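PDB 1U02: trehalose-6-phosphate phosphatase-related protein from Thermoplasma acidophilum, which removes the phosphate from trehalose 6-phosphate to give free trehalose, the last step of trehalose biosynthesis, with magnesium as cofactor. Local coordinates for residues Ile16-Glu21 and Gly105-Arg110; Leu116-Leu121 and Gly148-Glu153; Ser30-Leu35 and Leu56-Asn61; Pro173-Gly178 and Asp192-Lys197. All blocks are in the same frame, centred on the assembly; numbering follows the deposited sequence.

Contact 1: residues Ile16-Glu21 and Gly105-Arg110; sequences IMNPEE and GLRIYR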
loop_
_atom_site.group_PDB
_atom_site.type_symbol
_atom_site.label_atom_id
_atom_site.label_comp_id
_atom_site.label_asym_id
_atom_site.label_seq_id
_atom_site.Cartn_x
_atom_site.Cartn_y
_atom_site.Cartn_z
ATOM N N ILE A 16 0.984 7.386 10.375
ATOM C CA ILE A 16 0.745 8.656 11.054
ATOM C C ILE A 16 -0.699 9.115 10.864
ATOM O O ILE A 16 -1.425 8.585 10.016
ATOM C CB ILE A 16 1.705 9.757 10.548
ATOM C CG1 ILE A 16 1.608 9.885 9.028
ATOM C CG2 ILE A 16 3.145 9.427 10.962
ATOM C CD1 ILE A 16 2.478 10.982 8.463
HETATM N N MSE A 17 -1.114 10.101 11.653
HETATM C CA MSE A 17 -2.484 10.601 11.570
HETATM C C MSE A 17 -2.782 11.345 10.262
HETATM O O MSE A 17 -3.928 11.382 9.817
HETATM C CB MSE A 17 -2.793 11.516 12.760
HETATM C CG MSE A 17 -4.255 11.946 12.831
HETATM SE SE MSE A 17 -5.472 10.436 13.013
HETATM C CE MSE A 17 -5.633 10.405 14.942
ATOM N N ASN A 18 -1.753 11.945 9.664
ATOM C CA ASN A 18 -1.898 12.680 8.403
ATOM C C ASN A 18 -1.148 11.926 7.290
ATOM O O ASN A 18 -0.024 12.280 6.932
ATOM C CB ASN A 18 -1.328 14.098 8.545
ATOM C CG ASN A 18 -2.039 14.921 9.618
ATOM O OD1 ASN A 18 -3.036 14.483 10.198
ATOM N ND2 ASN A 18 -1.526 16.121 9.883
ATOM N N PRO A 19 -1.777 10.885 6.718
ATOM C CA PRO A 19 -1.159 10.083 5.654
ATOM C C PRO A 19 -0.655 10.823 4.420
ATOM O O PRO A 19 0.199 10.313 3.695
ATOM C CB PRO A 19 -2.236 9.041 5.324
ATOM C CG PRO A 19 -3.521 9.725 5.710
ATOM C CD PRO A 19 -3.147 10.421 7.001
ATOM N N GLU A 20 -1.161 12.023 4.178
ATOM C CA GLU A 20 -0.712 12.771 3.010
ATOM C C GLU A 20 0.714 13.303 3.182
ATOM O O GLU A 20 1.355 13.707 2.214
ATOM C CB GLU A 20 -1.657 13.947 2.734
ATOM C CG GLU A 20 -1.614 15.052 3.793
ATOM C CD GLU A 20 -2.478 14.764 5.014
ATOM O OE1 GLU A 20 -2.998 13.632 5.152
ATOM O OE2 GLU A 20 -2.636 15.684 5.844
ATOM N N GLU A 21 1.203 13.300 4.418
ATOM C CA GLU A 21 2.538 13.816 4.726
ATOM C C GLU A 21 3.656 12.770 4.685
ATOM O O GLU A 21 4.817 13.100 4.902
ATOM C CB GLU A 21 2.529 14.448 6.127
ATOM C CG GLU A 21 1.507 15.568 6.331
ATOM C CD GLU A 21 1.539 16.125 7.747
ATOM O OE1 GLU A 21 2.465 15.764 8.502
ATOM O OE2 GLU A 21 0.649 16.926 8.109
ATOM N N GLY A 105 -14.445 16.566 10.490
ATOM C CA GLY A 105 -13.315 15.777 10.948
ATOM C C GLY A 105 -12.982 14.715 9.919
ATOM O O GLY A 105 -11.827 14.308 9.778
ATOM N N LEU A 106 -14.005 14.260 9.204
ATOM C CA LEU A 106 -13.825 13.269 8.156
ATOM C C LEU A 106 -12.900 13.854 7.092
ATOM O O LEU A 106 -13.018 15.028 6.728
ATOM C CB LEU A 106 -15.167 12.925 7.500
ATOM C CG LEU A 106 -15.094 12.069 6.227
ATOM C CD1 LEU A 106 -14.576 10.684 6.576
ATOM C CD2 LEU A 106 -16.468 11.979 5.570
ATOM N N ARG A 107 -11.978 13.033 6.608
ATOM C CA ARG A 107 -11.056 13.453 5.556
ATOM C C ARG A 107 -11.239 12.486 4.392
ATOM O O ARG A 107 -11.371 11.275 4.593
ATOM C CB ARG A 107 -9.612 13.421 6.065
ATOM C CG ARG A 107 -9.278 14.572 7.013
ATOM C CD ARG A 107 -7.886 14.425 7.613
ATOM N NE ARG A 107 -7.792 13.260 8.488
ATOM C CZ ARG A 107 -6.684 12.891 9.125
ATOM N NH1 ARG A 107 -5.567 13.599 8.980
ATOM N NH2 ARG A 107 -6.696 11.823 9.915
ATOM N N ILE A 108 -11.264 13.018 3.177
ATOM C CA ILE A 108 -11.452 12.188 1.996
ATOM C C ILE A 108 -10.256 12.353 1.065
ATOM O O ILE A 108 -9.945 13.455 0.624
ATOM C CB ILE A 108 -12.767 12.574 1.266
ATOM C CG1 ILE A 108 -13.961 12.329 2.197
ATOM C CG2 ILE A 108 -12.945 11.741 0.002
ATOM C CD1 ILE A 108 -15.296 12.833 1.658
ATOM N N TYR A 109 -9.578 11.248 0.789
ATOM C CA TYR A 109 -8.411 11.263 -0.078
ATOM C C TYR A 109 -8.785 10.645 -1.414
ATOM O O TYR A 109 -9.052 9.447 -1.509
ATOM C CB TYR A 109 -7.276 10.481 0.576
ATOM C CG TYR A 109 -6.834 11.087 1.888
ATOM C CD1 TYR A 109 -5.803 12.022 1.933
ATOM C CD2 TYR A 109 -7.447 10.725 3.083
ATOM C CE1 TYR A 109 -5.387 12.582 3.145
ATOM C CE2 TYR A 109 -7.040 11.277 4.301
ATOM C CZ TYR A 109 -6.010 12.203 4.324
ATOM O OH TYR A 109 -5.603 12.746 5.530
ATOM N N ARG A 110 -8.809 11.486 -2.440
ATOM C CA ARG A 110 -9.166 11.064 -3.782
ATOM C C ARG A 110 -7.988 10.504 -4.563
ATOM O O ARG A 110 -6.895 11.061 -4.533
ATOM C CB ARG A 110 -9.762 12.247 -4.549
ATOM C CG ARG A 110 -10.097 11.945 -5.994
ATOM C CD ARG A 110 -10.558 13.204 -6.704
ATOM N NE ARG A 110 -11.076 12.927 -8.039
ATOM C CZ ARG A 110 -11.656 13.836 -8.817
ATOM N NH1 ARG A 110 -11.790 15.087 -8.391
ATOM N NH2 ARG A 110 -12.102 13.495 -10.020
HETATM O O HOH W 1 -4.764 15.781 7.432
#

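Contact 2: residues Leu116-Leu121 and Gly148-Glu153; sequences LYHLGL and GKMIIE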
loop_
_atom_site.group_PDB
_atom_site.type_symbol
_atom_site.label_atom_id
_atom_site.label_comp_id
_atom_site.label_asym_id
_atom_site.label_seq_id
_atom_site.Cartn_x
_atom_site.Cartn_y
_atom_site.Cartn_z
ATOM N N LEU A 116 -10.403 7.057 -0.316
ATOM C CA LEU A 116 -10.174 6.649 1.056
ATOM C C LEU A 116 -10.809 7.631 2.036
ATOM O O LEU A 116 -10.569 8.837 1.965
ATOM C CB LEU A 116 -8.660 6.536 1.287
ATOM C CG LEU A 116 -8.102 6.024 2.619
ATOM C CD1 LEU A 116 -6.685 5.496 2.409
ATOM C CD2 LEU A 116 -8.112 7.144 3.638
ATOM N N TYR A 117 -11.640 7.106 2.930
ATOM C CA TYR A 117 -12.301 7.926 3.934
ATOM C C TYR A 117 -11.567 7.688 5.251
ATOM O O TYR A 117 -11.512 6.555 5.740
ATOM C CB TYR A 117 -13.777 7.521 4.052
ATOM C CG TYR A 117 -14.541 7.667 2.751
ATOM C CD1 TYR A 117 -15.215 8.849 2.438
ATOM C CD2 TYR A 117 -14.537 6.645 1.809
ATOM C CE1 TYR A 117 -15.867 9.007 1.210
ATOM C CE2 TYR A 117 -15.180 6.787 0.582
ATOM C CZ TYR A 117 -15.841 7.967 0.286
ATOM O OH TYR A 117 -16.468 8.097 -0.931
ATOM N N HIS A 118 -10.981 8.747 5.806
ATOM C CA HIS A 118 -10.246 8.633 7.062
ATOM C C HIS A 118 -11.123 9.168 8.185
ATOM O O HIS A 118 -11.507 10.340 8.187
ATOM C CB HIS A 118 -8.938 9.430 6.999
ATOM C CG HIS A 118 -7.907 8.986 7.995
ATOM N ND1 HIS A 118 -8.172 8.869 9.344
ATOM C CD2 HIS A 118 -6.615 8.614 7.834
ATOM C CE1 HIS A 118 -7.089 8.440 9.969
ATOM N NE2 HIS A 118 -6.129 8.276 9.074
ATOM N N LEU A 119 -11.440 8.303 9.140
ATOM C CA LEU A 119 -12.294 8.695 10.256
ATOM C C LEU A 119 -11.520 9.086 11.507
ATOM O O LEU A 119 -12.111 9.306 12.555
ATOM C CB LEU A 119 -13.268 7.555 10.598
ATOM C CG LEU A 119 -14.419 7.296 9.611
ATOM C CD1 LEU A 119 -13.866 6.878 8.260
ATOM C CD2 LEU A 119 -15.343 6.213 10.170
ATOM N N GLY A 120 -10.202 9.185 11.390
ATOM C CA GLY A 120 -9.374 9.521 12.534
ATOM C C GLY A 120 -9.732 10.755 13.348
ATOM O O GLY A 120 -9.715 10.712 14.578
ATOM N N LEU A 121 -10.063 11.853 12.683
ATOM C CA LEU A 121 -10.383 13.092 13.393
ATOM C C LEU A 121 -11.868 13.271 13.637
ATOM O O LEU A 121 -12.295 14.248 14.246
ATOM C CB LEU A 121 -9.864 14.287 12.595
ATOM C CG LEU A 121 -8.381 14.266 12.216
ATOM C CD1 LEU A 121 -8.077 15.466 11.327
ATOM C CD2 LEU A 121 -7.527 14.286 13.470
ATOM N N GLY A 148 -10.102 -0.626 7.423
ATOM C CA GLY A 148 -8.813 -0.669 8.090
ATOM C C GLY A 148 -8.875 0.067 9.415
ATOM O O GLY A 148 -9.958 0.276 9.962
ATOM N N LYS A 149 -7.721 0.458 9.943
ATOM C CA LYS A 149 -7.689 1.183 11.206
ATOM C C LYS A 149 -8.005 2.663 10.975
ATOM O O LYS A 149 -7.196 3.397 10.416
ATOM C CB LYS A 149 -6.320 1.023 11.872
ATOM C CG LYS A 149 -6.015 -0.422 12.256
ATOM C CD LYS A 149 -4.912 -0.520 13.301
ATOM C CE LYS A 149 -4.623 -1.977 13.655
ATOM N NZ LYS A 149 -5.861 -2.731 14.026
HETATM N N MSE A 150 -9.191 3.086 11.405
HETATM C CA MSE A 150 -9.637 4.470 11.242
HETATM C C MSE A 150 -9.848 4.763 9.766
HETATM O O MSE A 150 -10.036 5.915 9.382
HETATM C CB MSE A 150 -8.592 5.454 11.774
HETATM C CG MSE A 150 -8.238 5.293 13.234
HETATM SE SE MSE A 150 -7.040 6.712 13.782
HETATM C CE MSE A 150 -5.518 6.254 12.688
ATOM N N ILE A 151 -9.825 3.713 8.953
ATOM C CA ILE A 151 -9.960 3.844 7.509
ATOM C C ILE A 151 -11.014 2.966 6.848
ATOM O O ILE A 151 -11.202 1.814 7.224
ATOM C CB ILE A 151 -8.620 3.499 6.812
ATOM C CG1 ILE A 151 -7.548 4.504 7.223
ATOM C CG2 ILE A 151 -8.794 3.486 5.302
ATOM C CD1 ILE A 151 -7.874 5.895 6.812
ATOM N N ILE A 152 -11.688 3.534 5.853
ATOM C CA ILE A 152 -12.665 2.815 5.053
ATOM C C ILE A 152 -12.350 3.260 3.627
ATOM O O ILE A 152 -12.394 4.447 3.315
ATOM C CB ILE A 152 -14.123 3.188 5.399
ATOM C CG1 ILE A 152 -14.426 2.831 6.859
ATOM C CG2 ILE A 152 -15.078 2.421 4.477
ATOM C CD1 ILE A 152 -15.852 3.133 7.278
ATOM N N GLU A 153 -12.017 2.309 2.765
ATOM C CA GLU A 153 -11.663 2.656 1.400
ATOM C C GLU A 153 -12.484 1.925 0.354
ATOM O O GLU A 153 -12.753 0.727 0.484
ATOM C CB GLU A 153 -10.172 2.363 1.153
ATOM C CG GLU A 153 -9.665 2.818 -0.217
ATOM C CD GLU A 153 -8.182 2.532 -0.448
ATOM O OE1 GLU A 153 -7.809 1.352 -0.617
ATOM O OE2 GLU A 153 -7.386 3.492 -0.460
#

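Contact 3: residues Ser30-Leu35 and Leu56-Asn61; sequences SLISDL and LPLDIN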
loop_
_atom_site.group_PDB
_atom_site.type_symbol
_atom_site.label_atom_id
_atom_site.label_comp_id
_atom_site.label_asym_id
_atom_site.label_seq_id
_atom_site.Cartn_x
_atom_site.Cartn_y
_atom_site.Cartn_z
ATOM N N SER A 30 18.162 7.261 0.613
ATOM C CA SER A 30 19.497 6.682 0.444
ATOM C C SER A 30 19.437 5.151 0.468
ATOM O O SER A 30 20.020 4.482 -0.392
ATOM C CB SER A 30 20.425 7.197 1.552
ATOM O OG SER A 30 21.667 6.510 1.564
ATOM N N LEU A 31 18.721 4.604 1.449
ATOM C CA LEU A 31 18.579 3.155 1.602
ATOM C C LEU A 31 17.986 2.472 0.377
ATOM O O LEU A 31 18.518 1.475 -0.108
ATOM C CB LEU A 31 17.696 2.836 2.806
ATOM C CG LEU A 31 18.335 2.825 4.191
ATOM C CD1 LEU A 31 17.239 2.685 5.236
ATOM C CD2 LEU A 31 19.331 1.673 4.295
ATOM N N ILE A 32 16.872 3.003 -0.115
ATOM C CA ILE A 32 16.211 2.414 -1.272
ATOM C C ILE A 32 17.023 2.667 -2.536
ATOM O O ILE A 32 17.092 1.809 -3.417
ATOM C CB ILE A 32 14.769 2.965 -1.423
ATOM C CG1 ILE A 32 13.952 2.610 -0.175
ATOM C CG2 ILE A 32 14.100 2.364 -2.648
ATOM C CD1 ILE A 32 13.865 1.111 0.091
ATOM N N SER A 33 17.638 3.842 -2.614
ATOM C CA SER A 33 18.475 4.192 -3.756
ATOM C C SER A 33 19.565 3.128 -3.902
ATOM O O SER A 33 19.811 2.627 -4.997
ATOM C CB SER A 33 19.118 5.568 -3.542
ATOM O OG SER A 33 20.030 5.871 -4.584
ATOM N N ASP A 34 20.204 2.779 -2.787
ATOM C CA ASP A 34 21.259 1.767 -2.796
ATOM C C ASP A 34 20.696 0.390 -3.109
ATOM O O ASP A 34 21.207 -0.324 -3.969
ATOM C CB ASP A 34 21.963 1.703 -1.439
ATOM C CG ASP A 34 22.830 2.910 -1.168
ATOM O OD1 ASP A 34 23.080 3.695 -2.107
ATOM O OD2 ASP A 34 23.273 3.066 -0.009
ATOM N N LEU A 35 19.636 0.023 -2.402
ATOM C CA LEU A 35 19.009 -1.277 -2.577
ATOM C C LEU A 35 18.589 -1.597 -4.015
ATOM O O LEU A 35 18.821 -2.705 -4.497
ATOM C CB LEU A 35 17.794 -1.379 -1.654
ATOM C CG LEU A 35 17.114 -2.744 -1.532
ATOM C CD1 LEU A 35 18.034 -3.721 -0.809
ATOM C CD2 LEU A 35 15.806 -2.585 -0.775
ATOM N N LEU A 56 8.396 8.847 -2.848
ATOM C CA LEU A 56 9.682 8.186 -3.064
ATOM C C LEU A 56 10.079 8.335 -4.534
ATOM O O LEU A 56 9.995 7.373 -5.300
ATOM C CB LEU A 56 9.518 6.701 -2.729
ATOM C CG LEU A 56 10.713 5.770 -2.590
ATOM C CD1 LEU A 56 11.450 6.110 -1.302
ATOM C CD2 LEU A 56 10.231 4.314 -2.549
ATOM N N PRO A 57 10.552 9.524 -4.938
ATOM C CA PRO A 57 10.942 9.765 -6.335
ATOM C C PRO A 57 12.214 9.077 -6.824
ATOM O O PRO A 57 13.150 9.729 -7.294
ATOM C CB PRO A 57 11.023 11.291 -6.406
ATOM C CG PRO A 57 11.537 11.661 -5.048
ATOM C CD PRO A 57 10.818 10.704 -4.091
ATOM N N LEU A 58 12.228 7.750 -6.730
ATOM C CA LEU A 58 13.374 6.955 -7.153
ATOM C C LEU A 58 12.988 6.058 -8.317
ATOM O O LEU A 58 11.804 5.825 -8.577
ATOM C CB LEU A 58 13.871 6.071 -6.004
ATOM C CG LEU A 58 14.323 6.766 -4.720
ATOM C CD1 LEU A 58 14.623 5.716 -3.659
ATOM C CD2 LEU A 58 15.546 7.626 -5.002
ATOM N N ASP A 59 13.999 5.541 -9.001
ATOM C CA ASP A 59 13.782 4.656 -10.132
ATOM C C ASP A 59 13.550 3.229 -9.643
ATOM O O ASP A 59 14.482 2.425 -9.575
ATOM C CB ASP A 59 14.996 4.704 -11.068
ATOM C CG ASP A 59 14.879 3.739 -12.228
ATOM O OD1 ASP A 59 13.799 3.688 -12.858
ATOM O OD2 ASP A 59 15.874 3.036 -12.514
ATOM N N ILE A 60 12.309 2.932 -9.271
ATOM C CA ILE A 60 11.941 1.601 -8.800
ATOM C C ILE A 60 10.571 1.242 -9.346
ATOM O O ILE A 60 9.822 2.119 -9.767
ATOM C CB ILE A 60 11.874 1.509 -7.246
ATOM C CG1 ILE A 60 11.311 2.802 -6.654
ATOM C CG2 ILE A 60 13.249 1.191 -6.678
ATOM C CD1 ILE A 60 9.850 3.000 -6.870
ATOM N N ASN A 61 10.255 -0.049 -9.340
ATOM C CA ASN A 61 8.962 -0.515 -9.814
ATOM C C ASN A 61 7.962 -0.498 -8.668
ATOM O O ASN A 61 8.342 -0.473 -7.495
ATOM C CB ASN A 61 9.074 -1.931 -10.385
ATOM C CG ASN A 61 9.854 -1.971 -11.687
ATOM O OD1 ASN A 61 9.718 -1.086 -12.528
ATOM N ND2 ASN A 61 10.666 -3.005 -11.861
#

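Contact 4: residues Pro173-Gly178 and Asp192-Lys197; sequences PAIIAG and DALTIK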
loop_
_atom_site.group_PDB
_atom_site.type_symbol
_atom_site.label_atom_id
_atom_site.label_comp_id
_atom_site.label_asym_id
_atom_site.label_seq_id
_atom_site.Cartn_x
_atom_site.Cartn_y
_atom_site.Cartn_z
ATOM N N PRO A 173 13.070 -16.642 -6.211
ATOM C CA PRO A 173 13.370 -16.284 -4.821
ATOM C C PRO A 173 13.050 -14.816 -4.561
ATOM O O PRO A 173 13.332 -13.953 -5.393
ATOM C CB PRO A 173 14.863 -16.572 -4.709
ATOM C CG PRO A 173 15.044 -17.731 -5.647
ATOM C CD PRO A 173 14.232 -17.285 -6.848
ATOM N N ALA A 174 12.466 -14.524 -3.406
ATOM C CA ALA A 174 12.133 -13.143 -3.103
ATOM C C ALA A 174 11.985 -12.862 -1.620
ATOM O O ALA A 174 11.853 -13.772 -0.797
ATOM C CB ALA A 174 10.844 -12.752 -3.826
ATOM N N ILE A 175 12.042 -11.577 -1.294
ATOM C CA ILE A 175 11.862 -11.101 0.065
ATOM C C ILE A 175 10.566 -10.307 0.004
ATOM O O ILE A 175 10.339 -9.556 -0.951
ATOM C CB ILE A 175 13.019 -10.170 0.505
ATOM C CG1 ILE A 175 14.327 -10.967 0.596
ATOM C CG2 ILE A 175 12.698 -9.539 1.850
ATOM C CD1 ILE A 175 15.547 -10.121 0.941
ATOM N N ILE A 176 9.702 -10.496 0.994
ATOM C CA ILE A 176 8.432 -9.782 1.043
ATOM C C ILE A 176 8.227 -9.269 2.461
ATOM O O ILE A 176 8.209 -10.050 3.414
ATOM C CB ILE A 176 7.253 -10.702 0.637
ATOM C CG1 ILE A 176 7.496 -11.269 -0.767
ATOM C CG2 ILE A 176 5.948 -9.917 0.661
ATOM C CD1 ILE A 176 6.500 -12.343 -1.191
ATOM N N ALA A 177 8.078 -7.953 2.598
ATOM C CA ALA A 177 7.901 -7.323 3.903
ATOM C C ALA A 177 6.625 -6.489 3.985
ATOM O O ALA A 177 6.292 -5.753 3.055
ATOM C CB ALA A 177 9.108 -6.451 4.211
ATOM N N GLY A 178 5.924 -6.603 5.109
ATOM C CA GLY A 178 4.685 -5.862 5.297
ATOM C C GLY A 178 4.312 -5.796 6.766
ATOM O O GLY A 178 4.898 -6.514 7.578
ATOM N N ASP A 192 6.701 -19.482 0.242
ATOM C CA ASP A 192 8.018 -20.021 -0.063
ATOM C C ASP A 192 9.065 -18.908 -0.120
ATOM O O ASP A 192 10.245 -19.163 -0.354
ATOM C CB ASP A 192 7.994 -20.781 -1.395
ATOM C CG ASP A 192 7.667 -19.884 -2.577
ATOM O OD1 ASP A 192 6.577 -19.274 -2.587
ATOM O OD2 ASP A 192 8.501 -19.798 -3.501
ATOM N N ALA A 193 8.631 -17.672 0.101
ATOM C CA ALA A 193 9.540 -16.533 0.064
ATOM C C ALA A 193 10.008 -16.139 1.460
ATOM O O ALA A 193 9.479 -16.620 2.463
ATOM C CB ALA A 193 8.857 -15.345 -0.614
ATOM N N LEU A 194 11.009 -15.265 1.519
ATOM C CA LEU A 194 11.527 -14.789 2.796
ATOM C C LEU A 194 10.575 -13.689 3.254
ATOM O O LEU A 194 10.740 -12.514 2.908
ATOM C CB LEU A 194 12.945 -14.234 2.629
ATOM C CG LEU A 194 13.800 -14.100 3.897
ATOM C CD1 LEU A 194 15.218 -13.695 3.516
ATOM C CD2 LEU A 194 13.191 -13.081 4.844
ATOM N N THR A 195 9.567 -14.088 4.021
ATOM C CA THR A 195 8.553 -13.173 4.523
ATOM C C THR A 195 8.987 -12.458 5.799
ATOM O O THR A 195 9.482 -13.082 6.737
ATOM C CB THR A 195 7.241 -13.937 4.773
ATOM O OG1 THR A 195 7.520 -15.122 5.533
ATOM C CG2 THR A 195 6.604 -14.339 3.443
ATOM N N ILE A 196 8.791 -11.143 5.828
ATOM C CA ILE A 196 9.181 -10.331 6.977
ATOM C C ILE A 196 8.006 -9.512 7.509
ATOM O O ILE A 196 7.449 -8.672 6.799
ATOM C CB ILE A 196 10.318 -9.353 6.597
ATOM C CG1 ILE A 196 11.517 -10.124 6.039
ATOM C CG2 ILE A 196 10.716 -8.526 7.804
ATOM C CD1 ILE A 196 12.616 -9.222 5.508
ATOM N N LYS A 197 7.637 -9.750 8.762
ATOM C CA LYS A 197 6.532 -9.019 9.373
ATOM C C LYS A 197 7.074 -7.838 10.167
ATOM O O LYS A 197 8.056 -7.970 10.896
ATOM C CB LYS A 197 5.742 -9.941 10.306
ATOM C CG LYS A 197 4.647 -9.260 11.131
ATOM C CD LYS A 197 3.449 -8.856 10.278
ATOM C CE LYS A 197 2.257 -8.453 11.143
ATOM N NZ LYS A 197 2.597 -7.363 12.090
#

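Contact 1: residues Ile16-Glu21 and Gly105-Arg110
The backbones of Asn18 and Arg107 stay 9.6 Å apart at their CA atoms, and those of Glu20 and Tyr109 8.4 Å, so Arg107 and Tyr109 must reach across to the loop 16-21 with their side chains. This is a core-to-cap contact of the HAD fold: the loop follows core strand 3-7, which ends at Asp7 with Asp9 just beyond, and strand 107-111 edges the separate four-stranded antiparallel sheet. Arg107 reaches across end-on, both NH1 and NH2 donating to the single backbone carbonyl Met17 O, with NH2 at 2.8 Å. The N-H...O angles of 133° and 130° show the bend expected when two donors share one acceptor. NH1 also donates to Asn18 OD1, meeting it from above the amide's carbonyl plane; the amide and guanidinium planes stand 81° apart. Further along the strand, Tyr109 OH donates to Glu20 OE1 at 2.8 Å, while Pro19 CG packs against Tyr109 CZ at 3.8 Å. Asn18 is steadied in turn by its ND2, which donates to Glu21 OE2. One water joins the guanidinium of Arg107 to the carboxylate of Glu20, accepting from Arg107 NH1 at 2.8 Å and donating to Glu20 OE2 at 2.7 Å.

Contact 2: residues Leu116-Leu121 and Gly148-Glu153
Three backbone hydrogen bonds tie residues 116-121 to residues 148-153. Tyr117 and Ile152 form a hydrogen-bonded antiparallel pair, Tyr117 N donating to Ile152 O at 2.8 Å and Ile152 N returning a bond to Tyr117 O at 3.0 Å. Two residues on, Leu119 N donates to Met150 O at 2.8 Å. The non-hydrogen-bonded pairs on either side, Leu116 with Glu153 and His118 with Ile151, put their side chains on one face of the sheet, while Tyr117 and Ile152 point to the other. These are the central strands of the four-stranded antiparallel sheet of the cap of this HAD phosphatase: strand 107-111 pairs with Leu116 and His118 from beyond, and helix 127-141 covers the Tyr117-Ile152 face through Ile134. Among the apolar contacts, Ile151 CD1 lies over one face of the His118 imidazole in a CH-pi contact, though modelled too close for its detail to be trusted. Leu116, with CG anti to its amide nitrogen (chi1 -176°), brings its isobutyl group against Ile151 CG2, 3.8 Å from Leu116 CG. Met150, modelled as selenomethionine, instead sets its SE at the imidazole's edge, 5.3 Å from the His118 ring centroid. Of the polar side-chain bonds, Tyr117 OH pairs with Thr96, and Gly120 N donates to His118 ND1 at 2.9 Å in the plane of the ring, holding the imidazole's rotation.

Contact 3: residues Ser30-Leu35 and Leu56-Asn61
Ile32 has CG1 anti to its carbonyl carbon (chi1 -61°), which sets CG2 anti to the backbone nitrogen and turns that methyl toward the loop 56-61. Leu58 has the matching setting, CG opposite its own carbonyl carbon, and an extended second torsion (chi2 174°) carries CD1 to the helix. The two branches meet nearly at right angles, Leu58 CD1 lying 3.5 Å from Ile32 CG2 and equally close to Ile32 CB. Leu58 CD1 thus lies against the CB-CG2 bond of Ile32 and also comes within 3.7 Å of backbone Ser33 N. Around Ile32 CG2, Leu56 CD2 and Ile60 CG2 approach at 4.3 Å each, so one helix side chain meets three apolar residues of the loop. Inverse gamma turns centred on Pro57 and Asp59 fall between them, consistent with Leu56, Leu58 and Ile60 pointing their CB atoms to the helix. Such packing of a helix against the link between a second helix and the next strand belongs to the alpha/beta layering of the Rossmann-like HAD core. Ile32 also touches Leu6 of strand 3-7 and Leu56 touches Ile43 of strand 40-44, so the contact lies where helix 26-38 and the end of helix 49-55 meet the central sheet.

Contact 4: residues Pro173-Gly178 and Asp192-Lys197
Ile176 O accepts from Ile196 N at 2.7 Å, nearly in line with its carbonyl bond, and the same oxygen receives the CA-H of Thr195 at 3.3 Å from Thr195 CA. Three further N-H...O bonds extend the parallel pairing of strands 174-178 and 194-197: Leu194 N to Ala174 O, Ile176 N to Leu194 O, and Gly178 N to Ile196 O. They are not alike. Gly178 N meets Ile196 O almost head-on, with a C=O...N angle of 177°, whereas Ile176 N reaches Leu194 O from 38° above the carbonyl plane. Side chains alternate across the sheet. On one face Ile175 CG2 packs on Ile196 CD1 at 3.7 Å and Ala177 CB on Ile196 CB at 3.9 Å, while Ile175 and Leu194 run side by side in the same direction, CG1 to CB 4.1 Å. With CG1 anti to the carbonyl carbon (chi1 -67°), Ile175 divides its branches: CG1 runs beside Leu194 and CG2 meets Ile196. Near the strand start, on the side that faces helix 181-188, Ile176 CD1 covers Ala193 CB at 3.9 Å. Thr195 turns its hydroxyl to Lys206 N. Helix 181-188 makes the crossover between the two strands, and this beta-alpha-beta unit of the HAD core delivers Asp179, which binds magnesium with Asp7 and Asp9, directly after Gly178 at the strand's C-terminal end.

Contacts 1 and 2 touch, with centres 8 Å apart, because strands 107-111 and 114-118 are neighbours in the four-stranded antiparallel sheet. Contacts 3 and 4, with centres 18 Å apart, belong instead to the eight-stranded mixed sheet and its helices, and their centres lie 25 to 29 Å from those of the first pair. Along the chain, contact 3 is nested inside the loop closed by contact 1; contacts 2 and 4 then follow. Contact 1 is one of the places where the core meets the smaller sheet: its loop leaves strand 3-7, which also pairs with strand 174-178 of contact 4. The magnesium ligands Asp7, Asp9 and Asp179 come from this core, the smaller sheet beside them.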